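PDB 6L33: MexT protein from Pseudomonas aeruginosa, which probably binds DNA as a LysR-type transcriptional activator of the MexEF-OprN efflux pump, the part present here being its regulatory domain. Local coordinates for residues L27-A32 with R199-M204. Sequence-based numbering, arbitrary orientation.
Sequences LRRLRA and RSRISM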
# COMPACT_ATOMS: atom_id res chain seq x y z
N LEU B 27 1.05 16.07 9.59
CA LEU B 27 1.76 15.62 10.78
C LEU B 27 2.44 16.78 11.50
O LEU B 27 2.46 16.82 12.74
CB LEU B 27 2.80 14.57 10.40
CG LEU B 27 2.45 13.11 10.65
CD1 LEU B 27 3.71 12.27 10.55
CD2 LEU B 27 1.77 12.90 11.99
N ARG B 28 3.02 17.71 10.75
CA ARG B 28 3.72 18.83 11.36
C ARG B 28 2.78 19.73 12.16
O ARG B 28 3.17 20.26 13.21
CB ARG B 28 4.45 19.64 10.29
CG ARG B 28 5.58 18.89 9.61
CD ARG B 28 6.32 19.77 8.62
NE ARG B 28 5.68 19.80 7.31
CZ ARG B 28 6.15 19.19 6.23
NH1 ARG B 28 7.28 18.49 6.30
NH2 ARG B 28 5.50 19.27 5.08
N ARG B 29 1.54 19.89 11.70
CA ARG B 29 0.60 20.76 12.41
C ARG B 29 0.17 20.15 13.73
O ARG B 29 0.22 20.81 14.78
CB ARG B 29 -0.61 21.06 11.52
CG ARG B 29 -1.51 22.19 12.04
CD ARG B 29 -0.70 23.27 12.76
NE ARG B 29 -1.22 24.62 12.54
CZ ARG B 29 -2.18 25.18 13.26
NH1 ARG B 29 -2.75 24.50 14.25
NH2 ARG B 29 -2.59 26.41 13.00
N LEU B 30 -0.27 18.89 13.72
CA LEU B 30 -0.71 18.25 14.95
C LEU B 30 0.43 18.16 15.96
O LEU B 30 0.22 18.33 17.17
CB LEU B 30 -1.27 16.85 14.67
CG LEU B 30 -2.58 16.70 13.90
CD1 LEU B 30 -3.57 17.78 14.25
CD2 LEU B 30 -2.34 16.71 12.42
N ARG B 31 1.65 17.91 15.48
CA ARG B 31 2.80 17.84 16.37
C ARG B 31 3.06 19.18 17.05
O ARG B 31 3.30 19.23 18.26
CB ARG B 31 4.03 17.40 15.57
CG ARG B 31 5.25 17.07 16.41
CD ARG B 31 6.33 16.48 15.52
NE ARG B 31 5.77 15.49 14.60
CZ ARG B 31 6.13 15.35 13.33
NH1 ARG B 31 7.06 16.14 12.82
NH2 ARG B 31 5.56 14.42 12.58
N ALA B 32 2.99 20.27 16.29
CA ALA B 32 3.35 21.58 16.83
C ALA B 32 2.33 22.06 17.86
O ALA B 32 2.70 22.72 18.84
CB ALA B 32 3.49 22.59 15.70
N ARG B 199 -10.78 16.93 11.94
CA ARG B 199 -11.27 17.12 10.58
C ARG B 199 -10.96 18.52 10.07
O ARG B 199 -10.59 18.70 8.90
CB ARG B 199 -12.78 16.85 10.52
CG ARG B 199 -13.15 15.42 10.90
CD ARG B 199 -14.56 15.07 10.46
NE ARG B 199 -15.54 16.02 10.97
CZ ARG B 199 -16.22 15.86 12.10
NH1 ARG B 199 -16.03 14.78 12.85
NH2 ARG B 199 -17.10 16.78 12.48
N SER B 200 -11.11 19.54 10.92
CA SER B 200 -10.75 20.89 10.51
C SER B 200 -9.25 20.99 10.24
O SER B 200 -8.83 21.80 9.40
CB SER B 200 -11.17 21.91 11.57
OG SER B 200 -10.46 21.73 12.78
N ARG B 201 -8.44 20.18 10.91
CA ARG B 201 -7.00 20.19 10.65
C ARG B 201 -6.67 19.48 9.34
O ARG B 201 -5.76 19.90 8.62
CB ARG B 201 -6.25 19.55 11.81
CG ARG B 201 -5.69 20.55 12.82
CD ARG B 201 -6.78 21.46 13.35
NE ARG B 201 -6.27 22.56 14.16
CZ ARG B 201 -7.04 23.50 14.71
NH1 ARG B 201 -8.35 23.48 14.52
NH2 ARG B 201 -6.49 24.47 15.43
N ILE B 202 -7.40 18.40 9.00
CA ILE B 202 -7.21 17.76 7.70
C ILE B 202 -7.60 18.71 6.58
O ILE B 202 -6.91 18.82 5.56
CB ILE B 202 -8.00 16.44 7.62
CG1 ILE B 202 -7.60 15.49 8.74
CG2 ILE B 202 -7.77 15.79 6.26
CD1 ILE B 202 -6.48 14.56 8.38
N SER B 203 -8.73 19.41 6.75
CA SER B 203 -9.22 20.30 5.70
C SER B 203 -8.29 21.48 5.47
O SER B 203 -8.34 22.10 4.40
CB SER B 203 -10.62 20.80 6.05
OG SER B 203 -11.51 19.72 6.24
N MSE B 204 -7.44 21.80 6.43
CA MSE B 204 -6.49 22.90 6.31
C MSE B 204 -5.41 22.58 5.27
O MSE B 204 -4.69 23.47 4.82
CB MSE B 204 -5.85 23.19 7.67
CG MSE B 204 -5.03 24.47 7.75
SE MSE B 204 -3.87 24.48 9.31
CE MSE B 204 -5.09 23.64 10.58
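Arg29 and Arg201 bring their guanidinium groups together between helix 18-33 and helix 193-203, NH1 of Arg29 lying 3.9 Å from NH2 of Arg201. The two planes are turned 75° apart, which excludes a parallel stack: NH1 of Arg29 comes to the edge of the Arg201 group, near its plane. Glu33, one turn beyond Arg29, sits between them: its OE1 forms salt bridges with both Arg29 NH1 and Arg201 NE, so the two arginines converge on one carboxylate, which probably balances their charge. A second bond restrains the Arg201 end, since its NH1 donates to Ser200 OG at 3.2 Å with an N-H...O angle of 155°; the oxygen lies in the guanidinium plane. Selenomethionine Met204 covers one face of the Arg29 guanidinium, with CE 4.2 Å above the plane and over its centre. That methyl also meets the aliphatic part of the arginine, 4.1 Å from Arg29 CG. The Arg29 chain passes Met204 at about a right angle, because chi1 of -168° turns CG away from the backbone N and the chain bends again at chi2 and chi3. Deeper in the interface, Leu30 CD1 rests on the stem of Arg201, 3.8 Å from its CG, so the same arginine supplies an apolar stem and a charged end. No hydrogen bond joins the segments directly, and they bury 193 Å² together. Beside them Ile202 packs on Leu22 and Leu26, joining the early helix to the C-terminal helix in one α/β lobe of the periplasmic-binding-protein-like fold of LysR regulatory domains.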